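Local atomic coordinates of aspartate aminotransferase (Rhodobacter sphaeroides, PDB entry 3NRA), a protein that probably transfers the amino group of L-aspartate to 2-oxoglutarate, giving oxaloacetate and L-glutamate, with pyridoxal 5'-phosphate as cofactor. Residues B[23-34]-B[353-361]; B[106-117]-B[275-286]. All blocks are in the same frame, centred on the assembly; numbering follows the deposited sequence. Where two conformers were deposited one is given.

Contact 1: B[23-34]-B[353-361]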
loop_
_atom_site.group_PDB
_atom_site.type_symbol
_atom_site.label_atom_id
_atom_site.label_comp_id
_atom_site.label_asym_id
_atom_site.label_seq_id
_atom_site.Cartn_x
_atom_site.Cartn_y
_atom_site.Cartn_z
ATOM N N GLN B 23 -5.911 17.387 -24.455
ATOM C CA GLN B 23 -6.504 18.523 -23.736
ATOM C C GLN B 23 -7.598 19.125 -24.610
ATOM O O GLN B 23 -7.374 19.407 -25.800
ATOM C CB GLN B 23 -5.431 19.588 -23.390
ATOM C CG GLN B 23 -5.958 20.866 -22.588
ATOM C CD GLN B 23 -6.636 20.530 -21.249
ATOM O OE1 GLN B 23 -6.060 19.829 -20.399
ATOM N NE2 GLN B 23 -7.865 21.056 -21.049
ATOM N N SER B 24 -8.781 19.304 -24.025
ATOM C CA SER B 24 -9.926 19.893 -24.723
ATOM C C SER B 24 -9.928 21.417 -24.521
ATOM O O SER B 24 -9.470 21.915 -23.494
ATOM C CB SER B 24 -11.240 19.263 -24.203
ATOM O OG SER B 24 -12.376 20.091 -24.421
ATOM N N ALA B 25 -10.452 22.145 -25.509
ATOM C CA ALA B 25 -10.613 23.575 -25.411
ATOM C C ALA B 25 -11.959 23.970 -24.736
ATOM O O ALA B 25 -12.287 25.162 -24.655
ATOM C CB ALA B 25 -10.511 24.190 -26.782
ATOM N N ALA B 26 -12.738 22.985 -24.272
ATOM C CA ALA B 26 -14.091 23.247 -23.827
ATOM C C ALA B 26 -14.039 24.154 -22.628
ATOM O O ALA B 26 -13.259 23.910 -21.684
ATOM C CB ALA B 26 -14.840 21.919 -23.485
ATOM N N GLY B 27 -14.783 25.261 -22.705
ATOM C CA GLY B 27 -14.754 26.296 -21.662
ATOM C C GLY B 27 -13.621 27.320 -21.806
ATOM O O GLY B 27 -13.577 28.265 -21.072
ATOM N N LEU B 28 -12.718 27.127 -22.776
ATOM C CA LEU B 28 -11.589 28.035 -22.976
ATOM C C LEU B 28 -11.628 28.766 -24.337
ATOM O O LEU B 28 -10.682 29.440 -24.692
ATOM C CB LEU B 28 -10.273 27.252 -22.857
ATOM C CG LEU B 28 -10.048 26.456 -21.564
ATOM C CD1 LEU B 28 -8.749 25.658 -21.670
ATOM C CD2 LEU B 28 -10.030 27.360 -20.362
ATOM N N GLU B 29 -12.726 28.660 -25.078
ATOM C CA GLU B 29 -12.716 29.100 -26.468
ATOM C C GLU B 29 -12.626 30.628 -26.574
ATOM O O GLU B 29 -12.023 31.145 -27.512
ATOM C CB GLU B 29 -13.912 28.558 -27.252
ATOM C CG GLU B 29 -13.983 27.003 -27.337
ATOM C CD GLU B 29 -14.917 26.406 -26.284
ATOM O OE1 GLU B 29 -15.063 27.012 -25.213
ATOM O OE2 GLU B 29 -15.497 25.320 -26.524
ATOM N N ALA B 30 -13.205 31.329 -25.595
ATOM C CA ALA B 30 -13.150 32.799 -25.527
ATOM C C ALA B 30 -11.830 33.341 -24.944
ATOM O O ALA B 30 -11.547 34.544 -25.036
ATOM C CB ALA B 30 -14.382 33.346 -24.691
ATOM N N LEU B 31 -11.029 32.445 -24.348
ATOM C CA LEU B 31 -9.812 32.810 -23.606
ATOM C C LEU B 31 -8.515 32.504 -24.355
ATOM O O LEU B 31 -7.500 33.142 -24.106
ATOM C CB LEU B 31 -9.792 32.064 -22.275
ATOM C CG LEU B 31 -11.011 32.230 -21.369
ATOM C CD1 LEU B 31 -10.799 31.454 -20.109
ATOM C CD2 LEU B 31 -11.295 33.724 -21.066
ATOM N N ILE B 32 -8.547 31.547 -25.278
ATOM C CA ILE B 32 -7.313 31.088 -25.959
ATOM C C ILE B 32 -6.815 32.122 -26.960
ATOM O O ILE B 32 -7.597 32.664 -27.736
ATOM C CB ILE B 32 -7.529 29.701 -26.643
ATOM C CG1 ILE B 32 -7.575 28.610 -25.576
ATOM C CG2 ILE B 32 -6.411 29.373 -27.663
ATOM C CD1 ILE B 32 -8.392 27.409 -25.978
ATOM N N ARG B 33 -5.506 32.422 -26.890
ATOM C CA ARG B 33 -4.839 33.397 -27.755
ATOM C C ARG B 33 -3.815 32.692 -28.576
ATOM O O ARG B 33 -3.002 31.939 -28.038
ATOM C CB ARG B 33 -4.117 34.465 -26.919
ATOM C CG ARG B 33 -4.992 35.227 -25.961
ATOM C CD ARG B 33 -4.214 36.269 -25.206
ATOM N NE ARG B 33 -5.102 37.085 -24.362
ATOM C CZ ARG B 33 -4.730 38.179 -23.674
ATOM N NH1 ARG B 33 -3.467 38.612 -23.681
ATOM N NH2 ARG B 33 -5.631 38.842 -22.974
ATOM N N GLY B 34 -3.817 32.944 -29.886
ATOM C CA GLY B 34 -2.752 32.458 -30.759
ATOM C C GLY B 34 -2.837 30.974 -31.053
ATOM O O GLY B 34 -3.815 30.316 -30.688
ATOM N N GLU B 353 -7.004 27.915 -15.539
ATOM C CA GLU B 353 -7.166 27.994 -16.977
ATOM C C GLU B 353 -5.787 28.033 -17.656
ATOM O O GLU B 353 -5.595 27.400 -18.663
ATOM C CB GLU B 353 -8.042 29.220 -17.359
ATOM C CG GLU B 353 -9.504 29.131 -16.795
ATOM C CD GLU B 353 -10.323 30.438 -16.911
ATOM O OE1 GLU B 353 -9.740 31.566 -16.930
ATOM O OE2 GLU B 353 -11.565 30.325 -16.952
ATOM N N PHE B 354 -4.816 28.727 -17.041
ATOM C CA PHE B 354 -3.499 28.824 -17.615
ATOM C C PHE B 354 -2.796 27.470 -17.645
ATOM O O PHE B 354 -2.133 27.136 -18.645
ATOM C CB PHE B 354 -2.642 29.833 -16.865
ATOM C CG PHE B 354 -1.358 30.171 -17.576
ATOM C CD1 PHE B 354 -1.384 30.839 -18.800
ATOM C CD2 PHE B 354 -0.140 29.850 -17.027
ATOM C CE1 PHE B 354 -0.200 31.152 -19.475
ATOM C CE2 PHE B 354 1.054 30.148 -17.710
ATOM C CZ PHE B 354 1.011 30.793 -18.938
ATOM N N VAL B 355 -2.962 26.678 -16.580
ATOM C CA VAL B 355 -2.402 25.300 -16.547
ATOM C C VAL B 355 -2.920 24.446 -17.730
ATOM O O VAL B 355 -2.146 23.764 -18.383
ATOM C CB VAL B 355 -2.717 24.580 -15.209
ATOM C CG1 VAL B 355 -2.439 23.067 -15.326
ATOM C CG2 VAL B 355 -1.922 25.211 -14.053
ATOM N N LYS B 356 -4.215 24.548 -18.031
ATOM C CA LYS B 356 -4.786 23.867 -19.194
ATOM C C LYS B 356 -4.186 24.396 -20.491
ATOM O O LYS B 356 -3.849 23.627 -21.379
ATOM C CB LYS B 356 -6.289 24.018 -19.217
ATOM C CG LYS B 356 -6.988 23.307 -18.044
ATOM C CD LYS B 356 -8.475 23.583 -18.001
ATOM C CE LYS B 356 -9.161 22.739 -16.896
ATOM N NZ LYS B 356 -10.642 22.631 -17.122
ATOM N N ILE B 357 -4.002 25.712 -20.560
ATOM C CA ILE B 357 -3.460 26.367 -21.742
ATOM C C ILE B 357 -1.980 25.994 -21.994
ATOM O O ILE B 357 -1.568 25.797 -23.128
ATOM C CB ILE B 357 -3.681 27.923 -21.635
ATOM C CG1 ILE B 357 -5.148 28.248 -21.949
ATOM C CG2 ILE B 357 -2.754 28.696 -22.551
ATOM C CD1 ILE B 357 -5.572 29.635 -21.594
ATOM N N LEU B 358 -1.207 25.844 -20.934
ATOM C CA LEU B 358 0.179 25.377 -21.054
ATOM C C LEU B 358 0.264 24.006 -21.716
ATOM O O LEU B 358 1.132 23.768 -22.548
ATOM C CB LEU B 358 0.843 25.309 -19.691
ATOM C CG LEU B 358 1.293 26.601 -19.077
ATOM C CD1 LEU B 358 1.900 26.308 -17.695
ATOM C CD2 LEU B 358 2.319 27.358 -19.998
ATOM N N ARG B 359 -0.663 23.130 -21.357
ATOM C CA ARG B 359 -0.749 21.809 -21.940
ATOM C C ARG B 359 -1.248 21.876 -23.402
ATOM O O ARG B 359 -0.639 21.286 -24.298
ATOM C CB ARG B 359 -1.678 20.930 -21.089
ATOM C CG ARG B 359 -1.786 19.528 -21.554
ATOM C CD ARG B 359 -2.237 18.621 -20.451
ATOM N NE ARG B 359 -2.272 17.219 -20.910
ATOM C CZ ARG B 359 -3.373 16.529 -21.265
ATOM N NH1 ARG B 359 -4.604 17.073 -21.214
ATOM N NH2 ARG B 359 -3.245 15.258 -21.654
ATOM N N LEU B 360 -2.309 22.642 -23.629
ATOM C CA LEU B 360 -2.885 22.814 -24.991
ATOM C C LEU B 360 -1.911 23.455 -25.993
ATOM O O LEU B 360 -1.744 22.953 -27.106
ATOM C CB LEU B 360 -4.147 23.664 -24.928
ATOM C CG LEU B 360 -5.121 23.422 -26.063
ATOM C CD1 LEU B 360 -5.957 22.184 -25.733
ATOM C CD2 LEU B 360 -6.021 24.657 -26.308
ATOM N N GLN B 361 -1.254 24.538 -25.587
ATOM C CA GLN B 361 -0.467 25.379 -26.528
ATOM C C GLN B 361 1.072 25.219 -26.436
ATOM O O GLN B 361 1.779 25.736 -27.289
ATOM C CB GLN B 361 -0.827 26.852 -26.309
ATOM C CG GLN B 361 -2.293 27.181 -26.608
ATOM C CD GLN B 361 -2.500 28.653 -26.824
ATOM O OE1 GLN B 361 -2.270 29.476 -25.911
ATOM N NE2 GLN B 361 -2.902 29.018 -28.038
HETATM O O HOH W 1 -12.265 24.057 -18.979
#

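Contact 2: B[106-117]-B[275-286]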
loop_
_atom_site.group_PDB
_atom_site.type_symbol
_atom_site.label_atom_id
_atom_site.label_comp_id
_atom_site.label_asym_id
_atom_site.label_seq_id
_atom_site.Cartn_x
_atom_site.Cartn_y
_atom_site.Cartn_z
ATOM N N ILE B 106 10.896 0.564 9.730
ATOM C CA ILE B 106 9.894 -0.143 8.944
ATOM C C ILE B 106 10.145 0.159 7.485
ATOM O O ILE B 106 10.513 1.300 7.149
ATOM C CB ILE B 106 8.443 0.277 9.347
ATOM C CG1 ILE B 106 7.413 -0.576 8.626
ATOM C CG2 ILE B 106 8.198 1.760 9.073
ATOM C CD1 ILE B 106 5.917 -0.386 9.164
ATOM N N ILE B 107 10.009 -0.885 6.634
ATOM C CA ILE B 107 10.009 -0.738 5.194
ATOM C C ILE B 107 8.578 -0.758 4.655
ATOM O O ILE B 107 7.806 -1.662 4.980
ATOM C CB ILE B 107 10.770 -1.852 4.509
ATOM C CG1 ILE B 107 12.209 -1.960 5.076
ATOM C CG2 ILE B 107 10.793 -1.592 2.968
ATOM C CD1 ILE B 107 13.055 -3.124 4.452
ATOM N N THR B 108 8.262 0.209 3.780
ATOM C CA THR B 108 6.877 0.557 3.427
ATOM C C THR B 108 6.698 0.649 1.894
ATOM O O THR B 108 7.705 0.791 1.145
ATOM C CB THR B 108 6.487 1.937 3.997
ATOM O OG1 THR B 108 7.420 2.905 3.532
ATOM C CG2 THR B 108 6.468 1.940 5.539
ATOM N N PRO B 109 5.420 0.600 1.416
ATOM C CA PRO B 109 5.141 0.816 -0.011
ATOM C C PRO B 109 5.295 2.299 -0.403
ATOM O O PRO B 109 4.319 3.075 -0.368
ATOM C CB PRO B 109 3.711 0.320 -0.183
ATOM C CG PRO B 109 3.109 0.349 1.226
ATOM C CD PRO B 109 4.226 0.131 2.162
ATOM N N GLY B 110 6.531 2.673 -0.755
ATOM C CA GLY B 110 6.866 4.055 -1.036
ATOM C C GLY B 110 6.992 4.828 0.260
ATOM O O GLY B 110 6.643 4.321 1.356
ATOM N N THR B 111 7.547 6.019 0.158
ATOM C CA THR B 111 7.499 6.966 1.245
ATOM C C THR B 111 6.051 7.423 1.470
ATOM O O THR B 111 5.673 7.772 2.614
ATOM C CB THR B 111 8.441 8.170 0.988
ATOM O OG1 THR B 111 9.770 7.702 0.954
ATOM C CG2 THR B 111 8.347 9.197 2.075
ATOM N N GLN B 112 5.222 7.400 0.408
ATOM C CA GLN B 112 3.765 7.619 0.600
ATOM C C GLN B 112 3.201 6.597 1.587
ATOM O O GLN B 112 2.425 6.953 2.469
ATOM C CB GLN B 112 2.990 7.534 -0.734
ATOM C CG GLN B 112 1.509 7.961 -0.635
ATOM C CD GLN B 112 1.351 9.416 -0.153
ATOM O OE1 GLN B 112 2.019 10.318 -0.661
ATOM N NE2 GLN B 112 0.453 9.635 0.815
ATOM N N GLY B 113 3.594 5.325 1.412
ATOM C CA GLY B 113 3.209 4.253 2.339
ATOM C C GLY B 113 3.554 4.582 3.786
ATOM O O GLY B 113 2.711 4.442 4.673
ATOM N N ALA B 114 4.775 5.064 3.999
ATOM C CA ALA B 114 5.224 5.470 5.298
ATOM C C ALA B 114 4.429 6.659 5.857
ATOM O O ALA B 114 4.079 6.673 7.064
ATOM C CB ALA B 114 6.717 5.790 5.266
ATOM N N LEU B 115 4.140 7.636 4.998
ATOM C CA LEU B 115 3.402 8.822 5.393
ATOM C C LEU B 115 1.989 8.480 5.859
ATOM O O LEU B 115 1.550 8.935 6.946
ATOM C CB LEU B 115 3.341 9.801 4.231
ATOM C CG LEU B 115 2.659 11.140 4.446
ATOM C CD1 LEU B 115 3.317 11.959 5.571
ATOM C CD2 LEU B 115 2.615 11.941 3.098
ATOM N N PHE B 116 1.272 7.681 5.063
ATOM C CA PHE B 116 -0.034 7.229 5.467
ATOM C C PHE B 116 -0.018 6.605 6.856
ATOM O O PHE B 116 -0.879 6.899 7.697
ATOM C CB PHE B 116 -0.587 6.184 4.499
ATOM C CG PHE B 116 -1.971 5.674 4.890
ATOM C CD1 PHE B 116 -3.060 6.470 4.756
ATOM C CD2 PHE B 116 -2.139 4.427 5.427
ATOM C CE1 PHE B 116 -4.313 6.031 5.123
ATOM C CE2 PHE B 116 -3.381 3.980 5.789
ATOM C CZ PHE B 116 -4.472 4.785 5.620
ATOM N N LEU B 117 0.876 5.640 7.039
ATOM C CA LEU B 117 0.940 4.881 8.298
ATOM C C LEU B 117 1.297 5.802 9.463
ATOM O O LEU B 117 0.718 5.700 10.536
ATOM C CB LEU B 117 1.985 3.752 8.176
ATOM C CG LEU B 117 1.645 2.615 7.186
ATOM C CD1 LEU B 117 2.795 1.661 7.067
ATOM C CD2 LEU B 117 0.365 1.875 7.636
HETATM N N MSE B 275 2.604 1.533 13.404
HETATM C CA MSE B 275 2.638 1.549 11.931
HETATM C C MSE B 275 2.778 0.114 11.358
HETATM O O MSE B 275 2.212 -0.197 10.313
HETATM C CB MSE B 275 3.811 2.414 11.428
HETATM C CG MSE B 275 3.712 3.917 11.775
HETATM SE SE MSE B 275 5.341 4.872 11.372
HETATM C CE MSE B 275 5.322 4.565 9.483
ATOM N N GLU B 276 3.535 -0.731 12.070
ATOM C CA GLU B 276 3.725 -2.152 11.716
ATOM C C GLU B 276 2.434 -2.918 11.808
ATOM O O GLU B 276 2.092 -3.701 10.929
ATOM C CB GLU B 276 4.736 -2.800 12.672
ATOM C CG GLU B 276 5.110 -4.255 12.331
ATOM C CD GLU B 276 4.278 -5.299 13.062
ATOM O OE1 GLU B 276 4.410 -5.413 14.296
ATOM O OE2 GLU B 276 3.530 -6.030 12.392
ATOM N N LYS B 277 1.709 -2.699 12.896
ATOM C CA LYS B 277 0.453 -3.397 13.115
ATOM C C LYS B 277 -0.554 -2.998 12.040
ATOM O O LYS B 277 -1.217 -3.854 11.456
ATOM C CB LYS B 277 -0.100 -3.095 14.519
ATOM C CG LYS B 277 0.616 -3.840 15.643
ATOM C CD LYS B 277 0.555 -3.040 16.971
ATOM C CE LYS B 277 0.722 -3.921 18.221
ATOM N NZ LYS B 277 -0.598 -4.082 18.966
ATOM N N LEU B 278 -0.591 -1.710 11.714
ATOM C CA LEU B 278 -1.474 -1.243 10.676
ATOM C C LEU B 278 -1.065 -1.749 9.274
ATOM O O LEU B 278 -1.928 -2.140 8.496
ATOM C CB LEU B 278 -1.582 0.263 10.700
ATOM C CG LEU B 278 -2.475 0.920 9.647
ATOM C CD1 LEU B 278 -3.842 0.286 9.586
ATOM C CD2 LEU B 278 -2.591 2.401 9.945
ATOM N N GLN B 279 0.232 -1.753 8.967
ATOM C CA GLN B 279 0.699 -2.211 7.634
ATOM C C GLN B 279 0.195 -3.625 7.300
ATOM O O GLN B 279 -0.124 -3.924 6.145
ATOM C CB GLN B 279 2.238 -2.176 7.530
ATOM C CG GLN B 279 2.767 -2.736 6.201
ATOM C CD GLN B 279 4.012 -2.023 5.695
ATOM O OE1 GLN B 279 3.917 -0.988 5.036
ATOM N NE2 GLN B 279 5.190 -2.576 6.005
ATOM N N ALA B 280 0.146 -4.485 8.311
ATOM C CA ALA B 280 -0.358 -5.808 8.150
ATOM C C ALA B 280 -1.722 -5.808 7.447
ATOM O O ALA B 280 -1.921 -6.596 6.530
ATOM C CB ALA B 280 -0.437 -6.555 9.542
ATOM N N ILE B 281 -2.612 -4.884 7.815
ATOM C CA ILE B 281 -3.962 -4.863 7.239
ATOM C C ILE B 281 -4.146 -3.860 6.089
ATOM O O ILE B 281 -5.145 -3.925 5.367
ATOM C CB ILE B 281 -5.095 -4.709 8.322
ATOM C CG1 ILE B 281 -5.049 -3.344 9.010
ATOM C CG2 ILE B 281 -5.008 -5.858 9.372
ATOM C CD1 ILE B 281 -6.060 -3.211 10.125
ATOM N N VAL B 282 -3.158 -2.983 5.874
ATOM C CA VAL B 282 -3.182 -2.053 4.743
ATOM C C VAL B 282 -2.719 -2.734 3.460
ATOM O O VAL B 282 -3.355 -2.559 2.392
ATOM C CB VAL B 282 -2.319 -0.767 5.020
ATOM C CG1 VAL B 282 -2.155 0.078 3.747
ATOM C CG2 VAL B 282 -2.963 0.064 6.119
ATOM N N SER B 283 -1.582 -3.439 3.524
ATOM C CA SER B 283 -1.065 -4.164 2.339
ATOM C C SER B 283 -0.108 -5.343 2.639
ATOM O O SER B 283 0.572 -5.836 1.712
ATOM C CB SER B 283 -0.366 -3.172 1.401
ATOM O OG SER B 283 0.768 -2.571 2.029
ATOM N N LEU B 284 -0.111 -5.832 3.897
ATOM C CA LEU B 284 0.844 -6.863 4.416
ATOM C C LEU B 284 2.287 -6.372 4.532
ATOM O O LEU B 284 2.833 -6.332 5.617
ATOM C CB LEU B 284 0.791 -8.181 3.620
ATOM C CG LEU B 284 -0.534 -8.927 3.495
ATOM C CD1 LEU B 284 -0.359 -10.149 2.606
ATOM C CD2 LEU B 284 -1.081 -9.338 4.872
ATOM N N ARG B 285 2.918 -6.050 3.408
ATOM C CA ARG B 285 4.308 -5.699 3.400
ATOM C C ARG B 285 4.598 -4.870 2.184
ATOM O O ARG B 285 3.803 -4.838 1.257
ATOM C CB ARG B 285 5.165 -6.962 3.401
ATOM C CG ARG B 285 4.898 -7.935 2.200
ATOM C CD ARG B 285 5.747 -9.179 2.289
ATOM N NE ARG B 285 5.395 -9.884 3.491
ATOM C CZ ARG B 285 4.333 -10.691 3.638
ATOM N NH1 ARG B 285 3.558 -11.042 2.597
ATOM N NH2 ARG B 285 4.067 -11.178 4.839
ATOM N N ALA B 286 5.725 -4.154 2.204
ATOM C CA ALA B 286 6.336 -3.690 0.967
ATOM C C ALA B 286 6.630 -4.923 0.107
ATOM O O ALA B 286 7.075 -5.950 0.630
ATOM C CB ALA B 286 7.640 -2.915 1.278
HETATM O O HOH W 2 7.452 -4.375 4.535
#

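Contact 1: B[23-34]-B[353-361]
Residues 23-34, near the N-terminus, join the small C-terminal domain of this aminotransferase by wrapping over helix 351-362, across the face formed by Glu353, Lys356, Ile357, Leu360 and Gln361. Their irregular path includes an ST turn, in which Ser24 OG accepts from Ala26 N, and a type II beta turn from Ala25 to Leu28. Leu28 CD1 rests 3.8 Å from Lys356 CB, while its CD2 reaches the aliphatic part of Glu353. Ile32 CD1 meets Leu360 CD2 at 3.6 Å, the two side chains lying roughly perpendicular. The aliphatic part of Gln23 also crosses Leu360 at about a right angle, with Gln23 CG 3.4 Å from Leu360 CD1. Leu31 CD1 lies against the carboxylate of Glu353, whose OE1 accepts from the backbone N of Ala350. Gln23 holds CG anti to its own N (chi1 -179°) and bends at chi2, which brings the amide round beside the helix. There OE1 accepts from Arg359 NH1 at 3.2 Å, in the guanidinium plane but with the donor well above the carbonyl plane; the two flat groups stand 85° apart. Gln23 NE2 turns back to donate to Ser24 O at 3.0 Å, so both ends fix the amide's rotation. At the far end Gln361 NE2 donates to Arg33 O at 2.9 Å, within its own amide plane but 48° out of the Arg33 carbonyl plane, while Gln361 OE1 accepts from Tyr405 OH. A water joins Lys356 NZ to Ala26 O. Tyr405 OH also accepts from Arg33 N, and Arg33 NH1 donates to Arg404 O, tying the segment to the chain's C-terminal end. On the other side of helix 351-362, Phe354 packs on helix 388-404 and Leu358 on strand 364-368.

Contact 2: B[106-117]-B[275-286]
Leu117 is a knob in the hole formed by Met275, Leu278, Gln279 and Val282. Its CD2 branch lies 3.6 Å from Leu278 CG, and CB meets the Met275 methyl. Met275, present as selenomethionine, bends at chi3 (63°), which carries CE back to 3.4 Å from Ala114 O. Ile106 extends CD1 over the backbone at Met275 and Glu276, whereas Val282 CG2 approaches the edge of the Phe116 ring. Further along, Ala286 CB touches Ile107 CG2 at 3.8 Å. These residues join edge strand 105-108 of the large seven-stranded sheet, and the helix that follows it, to helix 269-282 and the loop beyond. In this large domain of the aspartate aminotransferase fold, the N-terminal end of helix 110-120 offers the backbone N atoms of Thr111 and Gln112 to the phosphate of the pyridoxal-lysine at position 253. Polar contacts centre on Gln279. Its NE2 gives an almost straight bond (169°) to Ile107 O at 3.0 Å, and donates to Tyr77 O as well; OE1 sits beside Pro109 CD. A leucine in its place would probably leave Tyr77 O without this donor and Ile107 O with just its water, losing the direct tie between strand and helix. That water donates to Ile107 O and accepts from Ala286 N. Across the dimer interface, Gln112 NE2 donates to Ile281 O of the second subunit, and Val282 packs against its counterpart there.

The two contacts share no helix or strand, and their centres lie about 40 Å apart. Contact 1 is partly buried: an irregular segment laid on a helix, with several polar and charged side chains at its margins and ties to the C-terminal residues of the same chain. Contact 2 is almost wholly buried and joins regular elements of the large sheet's domain, so apolar packing dominates and one glutamine carries its direct hydrogen bond. Both have a water bridging their segments. Only contact 2 adjoins the cofactor and the second subunit; no other chain of the assembly touches contact 1.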